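Local structure of putative peptidase M23 (Pseudomonas aeruginosa PAO1, 2HSI) at residues L78-P82 with G83-L87; D272-F276 with I277-Q281. The protein is of unknown function but is probably a zinc metalloendopeptidase of the M23 family. All blocks are in the same frame, centred on the assembly; numbering follows the deposited sequence.

Contact 1: L78-P82 with G83-L87; sequences LSTKP and GPQKL
The side-chain nitrogen of Gln85 gathers the polar groups of this turn: Gln85 NE2 donates to Gly83 O, two residues back on the same strand, and to a water that lies between it and the carbonyl of Lys81. The bond from Gln85 NE2 to Gly83 O is 3.2 Å long and fairly straight at nitrogen (157°), and the acceptor lies close to the amide plane. Seen from the carbonyl, the approach is poor, because the donor stands 69° above the C=O plane and uses no lone pair. The water oxygen accepts from Gln85 NE2 at 2.9 Å; its modelled distance to Lys81 O is so short that this half of the bridge is doubtful. What brings the amide back over the turn is a bend of the Gln85 chain at chi2 (-78°). The amide oxygen, Gln85 OE1, is hydrogen-bonded to Tyr55 OH of the adjacent strand 52-55, which should fix the rotation of the amide.

This is where the loop after strand 70-75 runs into strand 83-90, an inner strand of the antiparallel sheet in the N-terminal domain, with 52-55 and 96-102 as its two neighbours. Gly83 opens the strand with a positive phi at which a side chain would jam against Pro82 O, so the position calls for glycine.

Against the amide comes the methyl of Thr80, approaching from the opposite direction to Gln85: Thr80 CG2 is 3.7 Å from Gln85 NE2 and 3.8 Å from Gln85 OE1. With CG2 anti to the Thr80 backbone N, the hydroxyl is left beside that nitrogen and bonds to the carbonyl of Pro77. The Lys81 side chain curls back along the loop, where Lys81 NZ meets Ser79 O at 3.1 Å, in the plane of that carbonyl.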
# COMPACT_ATOMS: atom_id res chain seq x y z
N LEU A 78 -2.56 10.57 5.82
CA LEU A 78 -3.55 10.89 6.86
C LEU A 78 -3.39 12.32 7.42
O LEU A 78 -4.36 12.94 7.84
CB LEU A 78 -3.53 9.84 7.97
CG LEU A 78 -4.73 9.75 8.92
CD1 LEU A 78 -6.01 9.28 8.22
CD2 LEU A 78 -4.42 8.86 10.11
N SER A 79 -2.17 12.84 7.38
CA SER A 79 -1.89 14.20 7.84
C SER A 79 -2.25 15.32 6.83
O SER A 79 -2.15 16.50 7.15
CB SER A 79 -0.42 14.32 8.26
OG SER A 79 0.45 14.15 7.15
N THR A 80 -2.68 14.94 5.62
CA THR A 80 -3.04 15.91 4.59
C THR A 80 -4.27 16.73 4.96
O THR A 80 -5.32 16.18 5.27
CB THR A 80 -3.32 15.23 3.23
OG1 THR A 80 -2.25 14.33 2.91
CG2 THR A 80 -3.45 16.26 2.11
N LYS A 81 -4.11 18.05 4.93
CA LYS A 81 -5.22 18.96 5.17
C LYS A 81 -6.13 18.95 3.95
O LYS A 81 -5.65 19.05 2.81
CB LYS A 81 -4.72 20.37 5.50
CG LYS A 81 -4.45 20.63 7.00
CD LYS A 81 -3.11 20.04 7.48
CE LYS A 81 -3.17 19.64 8.95
NZ LYS A 81 -2.07 18.70 9.31
N PRO A 82 -7.45 18.81 4.17
CA PRO A 82 -8.41 18.91 3.07
C PRO A 82 -8.24 20.21 2.27
O PRO A 82 -7.86 21.25 2.83
CB PRO A 82 -9.76 18.85 3.78
CG PRO A 82 -9.47 18.07 5.04
CD PRO A 82 -8.11 18.53 5.46
N GLY A 83 -8.45 20.12 0.96
CA GLY A 83 -8.25 21.25 0.07
C GLY A 83 -7.76 20.81 -1.30
O GLY A 83 -7.63 19.60 -1.56
N PRO A 84 -7.46 21.78 -2.18
CA PRO A 84 -6.92 21.48 -3.51
C PRO A 84 -5.51 20.92 -3.41
O PRO A 84 -4.75 21.31 -2.51
CB PRO A 84 -6.87 22.85 -4.20
CG PRO A 84 -7.65 23.78 -3.33
CD PRO A 84 -7.60 23.23 -1.95
N GLN A 85 -5.18 20.00 -4.31
CA GLN A 85 -3.85 19.36 -4.38
C GLN A 85 -3.36 19.38 -5.81
O GLN A 85 -4.17 19.51 -6.73
CB GLN A 85 -3.91 17.90 -3.93
CG GLN A 85 -4.73 17.63 -2.70
CD GLN A 85 -4.01 18.00 -1.45
OE1 GLN A 85 -2.80 17.80 -1.34
NE2 GLN A 85 -4.75 18.55 -0.49
N LYS A 86 -2.06 19.23 -6.01
CA LYS A 86 -1.44 19.28 -7.33
C LYS A 86 -0.71 17.96 -7.60
O LYS A 86 -0.05 17.43 -6.72
CB LYS A 86 -0.44 20.45 -7.43
CG LYS A 86 -1.05 21.83 -7.27
CD LYS A 86 0.01 22.92 -7.16
CE LYS A 86 -0.64 24.27 -6.85
NZ LYS A 86 0.39 25.35 -6.75
N LEU A 87 -0.84 17.46 -8.82
CA LEU A 87 -0.07 16.32 -9.29
C LEU A 87 0.80 16.81 -10.44
O LEU A 87 0.30 17.47 -11.35
CB LEU A 87 -1.04 15.24 -9.77
CG LEU A 87 -0.61 13.81 -10.07
CD1 LEU A 87 -0.11 13.07 -8.83
CD2 LEU A 87 -1.82 13.11 -10.63
O HOH W 1 -3.71 20.11 1.77

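Contact 2: D272-F276 with I277-Q281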
# COMPACT_ATOMS: atom_id res chain seq x y z
N ASP A 272 -5.97 3.58 3.72
CA ASP A 272 -6.94 2.65 4.28
C ASP A 272 -7.11 1.41 3.40
O ASP A 272 -7.67 1.49 2.30
CB ASP A 272 -8.29 3.37 4.45
CG ASP A 272 -9.33 2.54 5.18
OD1 ASP A 272 -9.06 1.39 5.59
OD2 ASP A 272 -10.45 3.07 5.36
N PRO A 273 -6.64 0.25 3.89
CA PRO A 273 -6.75 -0.98 3.10
C PRO A 273 -8.19 -1.39 2.80
O PRO A 273 -8.42 -2.10 1.83
CB PRO A 273 -6.06 -2.02 4.00
CG PRO A 273 -5.13 -1.21 4.84
CD PRO A 273 -5.96 -0.01 5.17
N ALA A 274 -9.15 -0.92 3.61
CA ALA A 274 -10.58 -1.21 3.41
C ALA A 274 -11.12 -0.68 2.06
O ALA A 274 -12.01 -1.28 1.49
CB ALA A 274 -11.42 -0.68 4.57
N ILE A 275 -10.54 0.42 1.57
CA ILE A 275 -10.89 0.98 0.25
C ILE A 275 -10.71 -0.06 -0.86
O ILE A 275 -11.58 -0.26 -1.71
CB ILE A 275 -10.04 2.26 -0.03
CG1 ILE A 275 -10.39 3.37 0.96
CG2 ILE A 275 -10.19 2.75 -1.51
CD1 ILE A 275 -9.45 4.55 0.92
N PHE A 276 -9.58 -0.78 -0.79
CA PHE A 276 -9.19 -1.74 -1.81
C PHE A 276 -9.96 -3.06 -1.78
O PHE A 276 -10.01 -3.78 -2.78
CB PHE A 276 -7.68 -2.01 -1.70
CG PHE A 276 -6.84 -0.79 -1.91
CD1 PHE A 276 -6.40 -0.44 -3.18
CD2 PHE A 276 -6.53 0.04 -0.83
CE1 PHE A 276 -5.64 0.70 -3.38
CE2 PHE A 276 -5.78 1.19 -1.03
CZ PHE A 276 -5.33 1.51 -2.31
N ILE A 277 -10.56 -3.38 -0.64
CA ILE A 277 -11.35 -4.61 -0.52
C ILE A 277 -12.86 -4.32 -0.65
O ILE A 277 -13.67 -5.24 -0.62
CB ILE A 277 -11.00 -5.42 0.78
CG1 ILE A 277 -11.34 -4.62 2.05
CG2 ILE A 277 -9.52 -5.86 0.77
CD1 ILE A 277 -11.09 -5.38 3.35
N GLY A 278 -13.20 -3.04 -0.79
CA GLY A 278 -14.59 -2.60 -0.93
C GLY A 278 -15.32 -2.34 0.38
O GLY A 278 -16.55 -2.48 0.44
N ALA A 279 -14.59 -1.93 1.42
CA ALA A 279 -15.15 -1.80 2.77
C ALA A 279 -15.01 -0.40 3.41
O ALA A 279 -15.03 -0.27 4.63
CB ALA A 279 -14.56 -2.88 3.69
N PHE A 280 -14.86 0.63 2.57
CA PHE A 280 -14.90 2.04 3.00
C PHE A 280 -16.39 2.44 3.02
O PHE A 280 -17.05 2.27 2.00
CB PHE A 280 -14.10 2.88 1.98
CG PHE A 280 -14.06 4.36 2.28
CD1 PHE A 280 -15.04 5.22 1.78
CD2 PHE A 280 -13.01 4.91 3.01
CE1 PHE A 280 -15.00 6.59 2.04
CE2 PHE A 280 -12.96 6.28 3.27
CZ PHE A 280 -13.95 7.12 2.78
N GLN A 281 -16.98 2.96 4.12
CA GLN A 281 -16.40 3.43 5.41
C GLN A 281 -15.60 4.73 5.30
O GLN A 281 -16.19 5.81 5.31
CB GLN A 281 -15.62 2.35 6.18
CG GLN A 281 -15.68 2.48 7.71
CD GLN A 281 -16.77 1.62 8.34
OE1 GLN A 281 -17.86 1.47 7.79
NE2 GLN A 281 -16.47 1.06 9.50
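Ala279 and Ala274 meet twice where the short helix 273-277 ends. Ala279 N gives Ala274 O a nearly straight bond of 2.7 Å, and Ala279 CB lies 3.9 Å from Ala274 CB. A second, weak bond runs from Gly278 N to Ile275 O; with the positive phi of Gly278 the pair forms a Schellman motif that turns the chain out of the helix. Ile277 packs back over the same turn: its CG1 sits between its own backbone N and carbonyl carbon (chi1 63°), which sets Ile277 CG1 3.5 Å from Ala274 O.

On the inward side the packing is close. The Phe276 side chain leaves the backbone there, with Pro273 O at the edge of its ring, and meets the ring of Phe222 as well as Val264 and Leu266 of strand 260-266. Toward the C-terminus it is looser. Phe280 lies alongside Ile275 and points the same way, with Phe280 CD2 3.7 Å from Ile275 CG1, and is partly exposed near Lys33 and Lys105; beyond it Gln281 is poorly ordered.

Asp272 serves both ends of the stretch. As N-cap, Asp272 OD1 accepts from Ala274 N (3.0 Å), met from above the carboxylate plane, while Asp272 OD2 lies 3.9 Å from Phe280 CD2, at the edge of that ring. The helix N-terminus would probably favour the charged form of Asp272.

Overall arrangement
Contact 1 precedes contact 2 in the chain, and they do not touch: their centres lie 20 Å apart and their nearest atoms about 7 Å. Phe166 links them indirectly, since both Leu78 of segment 78-82 and Asp272 of contact 2 rest against it. Contact 1 sits at the surface of the N-terminal sheet, away from the metal site. Contact 2 lies nearer: the side chain of Pro273 is about 9 Å from the zinc ion and about 7 Å from the side chain of His261, which binds the metal with His180, Asp184 and His259. Pro273 also packs on Trp262, next to that ligand, so the terminal helix is a close neighbour of the zinc site rather than part of it.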